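Local coordinates for protein lipoxygenase (PDB 5EK8) that probably oxygenates polyunsaturated fatty acids as a 9R-lipoxygenase, using a non-heme iron and molecular oxygen, at residues F273-W279 and H291-F297; P230-I234 and S578-E583; R137-I142 and L158-Y162; Y370-F375 and T388-I394. All blocks are in the same frame, centred on the assembly; numbering follows the deposited sequence.

Contact 1 of 4, residues F273-W279 and H291-F297; sequences FKMSFIW and HNVEAYF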
# COMPACT_ATOMS: atom_id res chain seq x y z
N PHE A 273 -3.17 -19.27 25.00
CA PHE A 273 -3.25 -18.28 23.94
C PHE A 273 -4.43 -18.60 23.04
O PHE A 273 -4.96 -19.71 23.08
CB PHE A 273 -1.96 -18.23 23.11
CG PHE A 273 -0.80 -17.59 23.82
CD1 PHE A 273 -0.44 -16.28 23.55
CD2 PHE A 273 -0.06 -18.30 24.75
CE1 PHE A 273 0.63 -15.69 24.19
CE2 PHE A 273 1.01 -17.72 25.40
CZ PHE A 273 1.36 -16.41 25.12
N LYS A 274 -4.84 -17.63 22.24
CA LYS A 274 -5.91 -17.85 21.27
C LYS A 274 -5.94 -16.76 20.21
O LYS A 274 -5.37 -15.69 20.38
CB LYS A 274 -7.27 -17.92 21.97
CG LYS A 274 -7.76 -16.58 22.49
CD LYS A 274 -9.19 -16.68 22.99
CE LYS A 274 -10.16 -17.02 21.88
NZ LYS A 274 -11.57 -16.89 22.34
N MET A 275 -6.61 -17.07 19.10
CA MET A 275 -6.85 -16.10 18.05
C MET A 275 -8.29 -16.24 17.55
O MET A 275 -8.78 -17.34 17.29
CB MET A 275 -5.86 -16.27 16.90
CG MET A 275 -5.96 -15.20 15.81
SD MET A 275 -5.10 -13.65 16.17
CE MET A 275 -6.32 -12.76 17.14
N SER A 276 -8.97 -15.10 17.43
CA SER A 276 -10.39 -15.09 17.13
C SER A 276 -10.68 -14.41 15.80
O SER A 276 -10.21 -13.30 15.54
CB SER A 276 -11.17 -14.38 18.24
OG SER A 276 -10.90 -14.94 19.51
N PHE A 277 -11.47 -15.09 14.98
CA PHE A 277 -12.04 -14.46 13.81
C PHE A 277 -13.55 -14.60 13.85
O PHE A 277 -14.09 -15.70 13.67
CB PHE A 277 -11.46 -15.06 12.53
CG PHE A 277 -9.98 -14.81 12.36
CD1 PHE A 277 -9.50 -13.51 12.24
CD2 PHE A 277 -9.08 -15.86 12.33
CE1 PHE A 277 -8.15 -13.27 12.09
CE2 PHE A 277 -7.73 -15.63 12.18
CZ PHE A 277 -7.26 -14.34 12.06
N ILE A 278 -14.23 -13.48 14.12
CA ILE A 278 -15.69 -13.45 14.21
C ILE A 278 -16.26 -12.46 13.19
O ILE A 278 -15.83 -11.31 13.12
CB ILE A 278 -16.16 -13.06 15.63
CG1 ILE A 278 -15.98 -14.24 16.59
CG2 ILE A 278 -17.61 -12.64 15.61
CD1 ILE A 278 -14.67 -14.22 17.34
N TRP A 279 -17.24 -12.92 12.43
CA TRP A 279 -17.75 -12.17 11.29
C TRP A 279 -19.19 -11.72 11.48
O TRP A 279 -19.87 -11.36 10.52
CB TRP A 279 -17.62 -13.00 10.01
CG TRP A 279 -16.29 -13.67 9.88
CD1 TRP A 279 -15.93 -14.89 10.38
CD2 TRP A 279 -15.13 -13.15 9.22
NE1 TRP A 279 -14.62 -15.17 10.07
CE2 TRP A 279 -14.10 -14.11 9.36
CE3 TRP A 279 -14.85 -11.97 8.52
CZ2 TRP A 279 -12.83 -13.93 8.83
CZ3 TRP A 279 -13.58 -11.79 8.00
CH2 TRP A 279 -12.59 -12.76 8.15
N HIS A 291 -17.31 -18.59 8.77
CA HIS A 291 -17.01 -19.29 10.02
C HIS A 291 -16.39 -18.39 11.09
O HIS A 291 -15.31 -17.83 10.91
CB HIS A 291 -16.08 -20.47 9.75
CG HIS A 291 -16.57 -21.40 8.68
ND1 HIS A 291 -17.57 -22.33 8.90
CD2 HIS A 291 -16.21 -21.53 7.38
CE1 HIS A 291 -17.80 -22.99 7.78
NE2 HIS A 291 -16.99 -22.53 6.85
N ASN A 292 -17.10 -18.26 12.21
CA ASN A 292 -16.50 -17.71 13.41
C ASN A 292 -15.56 -18.76 13.98
O ASN A 292 -16.00 -19.70 14.65
CB ASN A 292 -17.56 -17.31 14.43
CG ASN A 292 -18.42 -16.15 13.96
OD1 ASN A 292 -18.03 -15.38 13.09
ND2 ASN A 292 -19.59 -16.01 14.56
N VAL A 293 -14.27 -18.63 13.69
CA VAL A 293 -13.31 -19.63 14.12
C VAL A 293 -12.35 -19.08 15.16
O VAL A 293 -11.84 -17.96 15.04
CB VAL A 293 -12.49 -20.20 12.94
CG1 VAL A 293 -13.38 -21.03 12.05
CG2 VAL A 293 -11.84 -19.09 12.14
N GLU A 294 -12.12 -19.87 16.20
CA GLU A 294 -11.21 -19.46 17.25
C GLU A 294 -10.21 -20.57 17.52
O GLU A 294 -10.60 -21.71 17.81
CB GLU A 294 -11.98 -19.09 18.52
CG GLU A 294 -13.02 -18.00 18.28
CD GLU A 294 -13.60 -17.43 19.57
OE1 GLU A 294 -14.63 -17.97 20.04
OE2 GLU A 294 -13.02 -16.45 20.09
N ALA A 295 -8.93 -20.26 17.41
CA ALA A 295 -7.89 -21.27 17.63
C ALA A 295 -7.21 -21.03 18.96
O ALA A 295 -6.79 -19.92 19.26
CB ALA A 295 -6.88 -21.25 16.50
N TYR A 296 -7.09 -22.08 19.75
CA TYR A 296 -6.48 -22.01 21.06
C TYR A 296 -5.13 -22.71 21.02
O TYR A 296 -4.98 -23.76 20.40
CB TYR A 296 -7.39 -22.63 22.12
CG TYR A 296 -8.72 -21.93 22.25
CD1 TYR A 296 -8.98 -21.08 23.32
CD2 TYR A 296 -9.73 -22.12 21.31
CE1 TYR A 296 -10.20 -20.44 23.45
CE2 TYR A 296 -10.95 -21.49 21.43
CZ TYR A 296 -11.18 -20.65 22.51
OH TYR A 296 -12.40 -20.02 22.63
N PHE A 297 -4.15 -22.12 21.70
CA PHE A 297 -2.80 -22.68 21.74
C PHE A 297 -2.30 -22.69 23.17
O PHE A 297 -2.79 -21.93 24.01
CB PHE A 297 -1.85 -21.87 20.86
CG PHE A 297 -2.37 -21.61 19.47
CD1 PHE A 297 -2.05 -22.45 18.42
CD2 PHE A 297 -3.19 -20.52 19.22
CE1 PHE A 297 -2.53 -22.22 17.15
CE2 PHE A 297 -3.68 -20.28 17.95
CZ PHE A 297 -3.34 -21.13 16.91

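Contact 2 of 4, residues P230-I234 and S578-E583; sequences PNLTI and SDEGGE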
# COMPACT_ATOMS: atom_id res chain seq x y z
N PRO A 230 4.51 -24.44 -8.91
CA PRO A 230 4.23 -24.81 -7.51
C PRO A 230 4.54 -23.67 -6.55
O PRO A 230 5.24 -22.73 -6.92
CB PRO A 230 5.17 -25.99 -7.27
CG PRO A 230 6.31 -25.75 -8.20
CD PRO A 230 5.69 -25.14 -9.43
N ASN A 231 4.02 -23.76 -5.33
CA ASN A 231 4.30 -22.76 -4.30
C ASN A 231 5.08 -23.42 -3.17
O ASN A 231 5.48 -24.57 -3.28
CB ASN A 231 3.02 -22.13 -3.75
CG ASN A 231 2.31 -23.04 -2.76
OD1 ASN A 231 2.16 -24.23 -2.99
ND2 ASN A 231 1.88 -22.46 -1.64
N LEU A 232 5.28 -22.68 -2.09
CA LEU A 232 6.10 -23.17 -0.98
C LEU A 232 5.55 -24.47 -0.38
O LEU A 232 6.31 -25.42 -0.15
CB LEU A 232 6.22 -22.10 0.10
CG LEU A 232 6.95 -22.57 1.36
CD1 LEU A 232 8.38 -22.99 1.03
CD2 LEU A 232 6.92 -21.48 2.45
N THR A 233 4.25 -24.51 -0.13
CA THR A 233 3.64 -25.66 0.54
C THR A 233 3.66 -26.90 -0.35
O THR A 233 3.90 -28.02 0.13
CB THR A 233 2.19 -25.36 1.00
OG1 THR A 233 1.41 -24.89 -0.11
CG2 THR A 233 2.19 -24.30 2.08
N ILE A 234 3.43 -26.71 -1.64
CA ILE A 234 3.52 -27.82 -2.59
C ILE A 234 4.93 -28.42 -2.59
O ILE A 234 5.09 -29.63 -2.46
CB ILE A 234 3.14 -27.39 -4.02
CG1 ILE A 234 1.64 -27.10 -4.10
CG2 ILE A 234 3.52 -28.47 -5.03
CD1 ILE A 234 1.19 -26.47 -5.40
N SER A 578 1.96 -16.13 -1.98
CA SER A 578 2.12 -17.44 -2.61
C SER A 578 2.32 -18.54 -1.59
O SER A 578 1.75 -19.62 -1.71
CB SER A 578 3.29 -17.43 -3.59
OG SER A 578 2.81 -17.43 -4.92
N ASP A 579 3.14 -18.25 -0.58
CA ASP A 579 3.49 -19.24 0.43
C ASP A 579 2.28 -19.71 1.23
O ASP A 579 2.25 -20.83 1.72
CB ASP A 579 4.54 -18.67 1.39
CG ASP A 579 5.82 -18.27 0.69
OD1 ASP A 579 5.97 -18.62 -0.50
OD2 ASP A 579 6.67 -17.63 1.33
N GLU A 580 1.28 -18.84 1.35
CA GLU A 580 0.11 -19.18 2.14
C GLU A 580 -1.04 -19.65 1.27
O GLU A 580 -1.79 -20.54 1.65
CB GLU A 580 -0.33 -17.99 2.99
CG GLU A 580 -0.60 -18.35 4.44
CD GLU A 580 0.67 -18.72 5.19
OE1 GLU A 580 1.67 -17.98 5.07
OE2 GLU A 580 0.66 -19.75 5.90
N GLY A 581 -1.19 -19.05 0.09
CA GLY A 581 -2.37 -19.29 -0.71
C GLY A 581 -2.15 -19.75 -2.14
O GLY A 581 -3.09 -19.77 -2.93
N GLY A 582 -0.91 -20.12 -2.47
CA GLY A 582 -0.59 -20.60 -3.80
C GLY A 582 -1.16 -21.97 -4.10
O GLY A 582 -1.40 -22.31 -5.26
N GLU A 583 -1.38 -22.76 -3.06
CA GLU A 583 -1.92 -24.11 -3.21
C GLU A 583 -3.37 -24.21 -2.73
O GLU A 583 -3.65 -24.07 -1.54
CB GLU A 583 -1.05 -25.12 -2.46
CG GLU A 583 -1.59 -26.54 -2.48
CD GLU A 583 -0.75 -27.50 -1.67
OE1 GLU A 583 -0.13 -27.05 -0.67
OE2 GLU A 583 -0.69 -28.70 -2.04

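Contact 3 of 4, residues R137-I142 and L158-Y162; sequences RIAYII and LTVPY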
# COMPACT_ATOMS: atom_id res chain seq x y z
N ARG A 137 9.64 17.93 -13.57
CA ARG A 137 8.45 17.40 -14.22
C ARG A 137 7.37 18.48 -14.20
O ARG A 137 7.19 19.15 -13.18
CB ARG A 137 7.96 16.13 -13.52
CG ARG A 137 6.51 15.76 -13.81
CD ARG A 137 5.86 15.05 -12.62
NE ARG A 137 4.41 14.93 -12.79
CZ ARG A 137 3.52 15.69 -12.16
NH1 ARG A 137 3.91 16.62 -11.30
NH2 ARG A 137 2.23 15.52 -12.39
N ILE A 138 6.66 18.65 -15.31
CA ILE A 138 5.65 19.70 -15.38
C ILE A 138 4.37 19.29 -14.66
O ILE A 138 3.65 18.39 -15.09
CB ILE A 138 5.32 20.06 -16.84
CG1 ILE A 138 6.53 20.74 -17.48
CG2 ILE A 138 4.09 20.96 -16.91
CD1 ILE A 138 6.32 21.12 -18.93
N ALA A 139 4.10 19.97 -13.54
CA ALA A 139 2.97 19.63 -12.69
C ALA A 139 1.67 20.29 -13.16
O ALA A 139 0.61 19.68 -13.12
CB ALA A 139 3.26 20.01 -11.25
N TYR A 140 1.76 21.54 -13.62
CA TYR A 140 0.54 22.21 -14.09
C TYR A 140 0.86 23.38 -15.01
O TYR A 140 1.97 23.91 -14.99
CB TYR A 140 -0.29 22.70 -12.89
CG TYR A 140 -1.73 23.03 -13.21
CD1 TYR A 140 -2.64 22.04 -13.55
CD2 TYR A 140 -2.20 24.34 -13.14
CE1 TYR A 140 -3.97 22.34 -13.83
CE2 TYR A 140 -3.52 24.65 -13.41
CZ TYR A 140 -4.40 23.65 -13.76
OH TYR A 140 -5.71 23.97 -14.03
N ILE A 141 -0.10 23.79 -15.84
CA ILE A 141 0.09 24.95 -16.70
C ILE A 141 -1.08 25.92 -16.63
O ILE A 141 -2.24 25.54 -16.82
CB ILE A 141 0.32 24.55 -18.17
CG1 ILE A 141 1.51 23.60 -18.31
CG2 ILE A 141 0.55 25.77 -19.03
CD1 ILE A 141 1.71 23.08 -19.71
N ILE A 142 -0.77 27.19 -16.36
CA ILE A 142 -1.77 28.24 -16.33
C ILE A 142 -1.53 29.24 -17.45
O ILE A 142 -0.41 29.69 -17.65
CB ILE A 142 -1.74 28.99 -14.99
CG1 ILE A 142 -1.89 28.00 -13.83
CG2 ILE A 142 -2.83 30.04 -14.96
CD1 ILE A 142 -1.66 28.61 -12.47
N LEU A 158 -4.52 32.19 -7.85
CA LEU A 158 -5.04 31.09 -8.65
C LEU A 158 -4.99 29.80 -7.86
O LEU A 158 -4.18 29.67 -6.94
CB LEU A 158 -4.26 30.95 -9.95
CG LEU A 158 -4.13 32.22 -10.80
CD1 LEU A 158 -3.23 31.95 -12.00
CD2 LEU A 158 -5.50 32.72 -11.23
N THR A 159 -5.84 28.85 -8.22
CA THR A 159 -5.82 27.54 -7.58
C THR A 159 -5.16 26.51 -8.48
O THR A 159 -5.25 26.59 -9.71
CB THR A 159 -7.24 27.06 -7.21
OG1 THR A 159 -8.08 27.06 -8.37
CG2 THR A 159 -7.85 27.96 -6.14
N VAL A 160 -4.49 25.54 -7.87
CA VAL A 160 -3.82 24.47 -8.60
C VAL A 160 -4.24 23.11 -8.05
O VAL A 160 -4.14 22.87 -6.85
CB VAL A 160 -2.28 24.61 -8.52
CG1 VAL A 160 -1.60 23.48 -9.30
CG2 VAL A 160 -1.83 25.97 -9.04
N PRO A 161 -4.71 22.22 -8.93
CA PRO A 161 -5.07 20.86 -8.52
C PRO A 161 -3.84 19.98 -8.33
O PRO A 161 -3.65 19.02 -9.08
CB PRO A 161 -5.94 20.36 -9.67
CG PRO A 161 -5.41 21.08 -10.85
CD PRO A 161 -4.99 22.45 -10.36
N TYR A 162 -3.01 20.31 -7.34
CA TYR A 162 -1.80 19.54 -7.08
C TYR A 162 -2.05 18.46 -6.04
O TYR A 162 -2.29 18.75 -4.86
CB TYR A 162 -0.67 20.47 -6.62
CG TYR A 162 0.67 19.78 -6.53
CD1 TYR A 162 1.24 19.48 -5.29
CD2 TYR A 162 1.37 19.43 -7.68
CE1 TYR A 162 2.47 18.86 -5.21
CE2 TYR A 162 2.61 18.80 -7.61
CZ TYR A 162 3.15 18.52 -6.37
OH TYR A 162 4.38 17.90 -6.27

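Contact 4 of 4, residues Y370-F375 and T388-I394; sequences YAVACF and TPHLKSI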
# COMPACT_ATOMS: atom_id res chain seq x y z
N TYR A 370 -0.48 9.10 3.95
CA TYR A 370 0.84 9.64 4.20
C TYR A 370 1.52 10.00 2.90
O TYR A 370 2.23 10.99 2.82
CB TYR A 370 1.69 8.64 4.98
CG TYR A 370 1.22 8.43 6.38
CD1 TYR A 370 1.43 9.40 7.36
CD2 TYR A 370 0.57 7.26 6.74
CE1 TYR A 370 1.00 9.21 8.66
CE2 TYR A 370 0.13 7.06 8.04
CZ TYR A 370 0.35 8.04 8.99
OH TYR A 370 -0.08 7.82 10.27
N ALA A 371 1.31 9.18 1.87
CA ALA A 371 1.86 9.48 0.55
C ALA A 371 1.34 10.82 0.03
O ALA A 371 2.12 11.74 -0.24
CB ALA A 371 1.53 8.37 -0.44
N VAL A 372 0.02 10.92 -0.09
CA VAL A 372 -0.61 12.13 -0.60
C VAL A 372 -0.17 13.37 0.17
O VAL A 372 0.27 14.35 -0.43
CB VAL A 372 -2.14 12.03 -0.56
CG1 VAL A 372 -2.76 13.33 -1.03
CG2 VAL A 372 -2.62 10.86 -1.42
N ALA A 373 -0.28 13.32 1.50
CA ALA A 373 0.16 14.45 2.33
C ALA A 373 1.62 14.81 2.07
O ALA A 373 1.98 15.98 1.90
CB ALA A 373 -0.06 14.13 3.79
N CYS A 374 2.47 13.77 2.04
CA CYS A 374 3.90 13.94 1.84
C CYS A 374 4.22 14.69 0.57
O CYS A 374 4.87 15.73 0.59
CB CYS A 374 4.59 12.57 1.82
SG CYS A 374 6.30 12.61 1.24
N PHE A 375 3.75 14.16 -0.56
CA PHE A 375 4.03 14.78 -1.85
C PHE A 375 3.33 16.13 -1.97
O PHE A 375 3.73 16.97 -2.77
CB PHE A 375 3.61 13.85 -2.99
CG PHE A 375 4.59 12.74 -3.25
CD1 PHE A 375 5.71 12.96 -4.03
CD2 PHE A 375 4.40 11.48 -2.71
CE1 PHE A 375 6.62 11.95 -4.27
CE2 PHE A 375 5.30 10.47 -2.94
CZ PHE A 375 6.41 10.70 -3.72
N THR A 388 9.75 10.30 0.64
CA THR A 388 9.27 10.07 -0.72
C THR A 388 9.60 8.71 -1.36
O THR A 388 8.72 8.11 -1.99
CB THR A 388 9.77 11.18 -1.68
OG1 THR A 388 11.11 11.54 -1.33
CG2 THR A 388 8.90 12.41 -1.57
N PRO A 389 10.85 8.20 -1.22
CA PRO A 389 11.13 6.92 -1.89
C PRO A 389 10.30 5.74 -1.37
O PRO A 389 10.14 4.75 -2.07
CB PRO A 389 12.62 6.69 -1.61
CG PRO A 389 12.90 7.49 -0.40
CD PRO A 389 12.05 8.71 -0.52
N HIS A 390 9.79 5.86 -0.15
CA HIS A 390 8.98 4.79 0.43
C HIS A 390 7.49 4.99 0.16
O HIS A 390 6.71 4.05 0.21
CB HIS A 390 9.24 4.70 1.94
CG HIS A 390 10.68 4.61 2.30
ND1 HIS A 390 11.46 3.51 2.00
CD2 HIS A 390 11.51 5.48 2.93
CE1 HIS A 390 12.69 3.71 2.43
NE2 HIS A 390 12.75 4.90 3.00
N LEU A 391 7.11 6.23 -0.13
CA LEU A 391 5.70 6.56 -0.35
C LEU A 391 5.37 6.72 -1.82
O LEU A 391 4.20 6.85 -2.19
CB LEU A 391 5.33 7.83 0.41
CG LEU A 391 5.18 7.67 1.93
CD1 LEU A 391 5.12 9.03 2.61
CD2 LEU A 391 3.94 6.86 2.26
N LYS A 392 6.39 6.68 -2.67
CA LYS A 392 6.16 6.84 -4.10
C LYS A 392 5.42 5.64 -4.69
O LYS A 392 5.47 4.54 -4.14
CB LYS A 392 7.48 7.08 -4.85
CG LYS A 392 8.56 6.03 -4.63
CD LYS A 392 9.25 5.70 -5.96
CE LYS A 392 10.71 5.27 -5.79
NZ LYS A 392 10.89 4.02 -5.00
N SER A 393 4.69 5.89 -5.77
CA SER A 393 4.05 4.87 -6.60
C SER A 393 2.85 4.15 -5.97
O SER A 393 2.15 3.41 -6.67
CB SER A 393 5.09 3.82 -7.03
OG SER A 393 6.08 4.40 -7.86
N ILE A 394 2.58 4.36 -4.68
CA ILE A 394 1.52 3.62 -4.01
C ILE A 394 0.13 4.02 -4.50
O ILE A 394 -0.80 3.20 -4.54
CB ILE A 394 1.60 3.77 -2.47
CG1 ILE A 394 0.74 2.71 -1.78
CG2 ILE A 394 1.19 5.17 -2.02
CD1 ILE A 394 0.80 2.79 -0.26

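Contact 1 of 4, residues F273-W279 and H291-F297
K274 and E294 lie side by side on one face of an antiparallel ladder between strands F273-F277 and H291-F297, their polar ends pointing the same way. The lysine chain bends at chi3 (-64°), and K274 NZ meets E294 OE2 from above the carboxylate plane in a salt bridge of 2.7 Å. S276 OG donates to E294 OE2 at 2.7 Å as well, but on its anti lone pair, away from OE1, so two donors grip one oxygen from different directions. Y296 runs alongside the lysine, with Y296 CE1 3.8 Å from K274 CE. With an alanine in place of E294, K274 and S276 would probably lose their common acceptor and R328, which pairs with OE1, its mate.

The hydrogen-bonded pairs F273-F297, M275-A295 and F277-V293 turn their side chains to the other face. There V293 CG2 sits at the edge of the F277 ring, 4.1 Å from F277 CB, and V293 and A295 rest on helix 337-377. Beyond the ladder, W279 and N292 run antiparallel alongside each other, the indole and amide planes only 15° apart, and W279 N reaches N292 OD1 at 2.7 Å in an almost straight bond (169°).

The chemistry thus divides by face: apolar packing against a helix on one, and on the other a buried ionic network, extended by D510 at K274, whose charges probably offset one another in large part.

Contact 2 of 4, residues P230-I234 and S578-E583
N231 and S578 meet in the tight part of this contact, where the asparagine amide is held at both ends. N231 ND2 donates to S578 O at 2.8 Å, close to the amide plane, and it also reaches T233 OG1 at 2.9 Å. The other end, N231 OD1, accepts from I234 N at 3.1 Å and so caps the N-terminus of helix 232-239. A chi1 of 78°, placing CG between the backbone N and the carbonyl carbon, turns the amide back over its own helix start while keeping ND2 within reach of S578. S578 O is shared: N231 ND2 and G582 N come to it from opposite faces of its carbonyl plane. With an alanine at N231, the helix start would probably lose its cap and S578 O one of its two donors.

E583 crosses the asparagine at about a right angle. T233 OG1 donates to E583 OE1 at 2.7 Å, on the anti side and somewhat out of the carboxylate plane, and R245 makes a salt bridge to the same oxygen. I234 CG1 lies against the acid group, 3.4 Å from E583 CD.

The looser side is formed by L232 and D579, both partly exposed. Here L232 CB comes to 3.5 Å from D579 OD1, and L232 CD2 lies beside the aspartate's carbons in van der Waals packing.

Around this junction, helix 221-227 supplies Q225, which touches I234 and E583 and bonds to G582 O, while helix 247-256 brings Y249 against L232 and T233, and R253 against D579.

Contact 3 of 4, residues R137-I142 and L158-Y162
P161 packs on the Y140 ring between edge strands of the two sheets of a β-sandwich, consistent with the PLAT domain of this lipoxygenase. Strand 132-143 is an outermost strand of a four-stranded sheet and strand 152-160 of a three-stranded one; their short segments run 9.1 Å apart at closest approach, nearly antiparallel at 150°, and are joined by side-chain packing.

Y140 carries much of it. Its CB lies 3.9 Å from V160 CG1, and its CG and CD2 stay near that same methyl as the two side chains pass in opposite senses. With CG anti to the backbone N (chi1 -162°), the ring is carried over the proline. Y140 CE1 is 3.5 Å from P161 CG, while P161 CD stands over one face, 3.8 Å from the ring centroid and 19° off its normal, a CH-pi contact. At the tip, Y140 OH is still 4.0 Å from P161 CD. P161 presents these carbons from the centre of an inverse gamma turn, just where the strand gives out.

On the partner strand, A139 and Y140 form a classic beta bulge opposite V119, and the side chains of both point toward segment L158-Y162. At one end I142 CG2 meets L158 CD1 at 3.5 Å. At the other, R137 pairs with D121, and A139 CB touches the edge of the Y162 ring, 3.9 Å from Y162 CE2.

Contact 4 of 4, residues Y370-F375 and T388-I394
The long helix 337-377, which supplies the iron ligands H359 and H364, is met near its C-terminal end by the last turn of helix 383-391, and L391 makes the central contact. Its side chain is a knob in a hole formed by Y370, A371, C374 and F375. The two methyls divide the work: L391 CD1 lies 3.7 Å from C374 CB, while L391 CD2 lies 3.9 Å from A371 CB and also touches Y370 CB.

F375 closes one side. T388 CG2 stands over one face of its ring, 4.0 Å from the centroid and 28° off the normal, a CH-pi contact, and the backbone where L391 joins K392 lies at the ring edge in plane. W163 stacks on this ring too. T388 CG2 also reaches C374 SG, at 3.8 Å, because the sulfur is anti to the backbone N (chi1 168°). Past the turn, I394 CG2 packs on A371 CB at 3.6 Å; the I394 side chain lies about 5 Å from that of H364.

A single leucine knob thus joins consecutive helices of the α-helical catalytic domain of lipoxygenases, beside the non-heme iron site.

Contact 3 and contact 4 touch, Y162 CE1 lying 3.3 Å from F375 O, so a residue just past the last strand of the sandwich touches the C-terminal part of the iron-binding helix; their centres are 19 Å apart. Contacts 1 and 2 lie on the opposite side of the chain's centre from contact 3, with centres about 51 and 47 Å from it. Contact 4 is the one beside the metal, the I394 side chain being about 8 Å from the iron, whereas S578 of contact 2 is about 13 Å away. Along the chain, contact 2 closes a long loop that encloses both contact 1 and contact 4, while contact 3 precedes it.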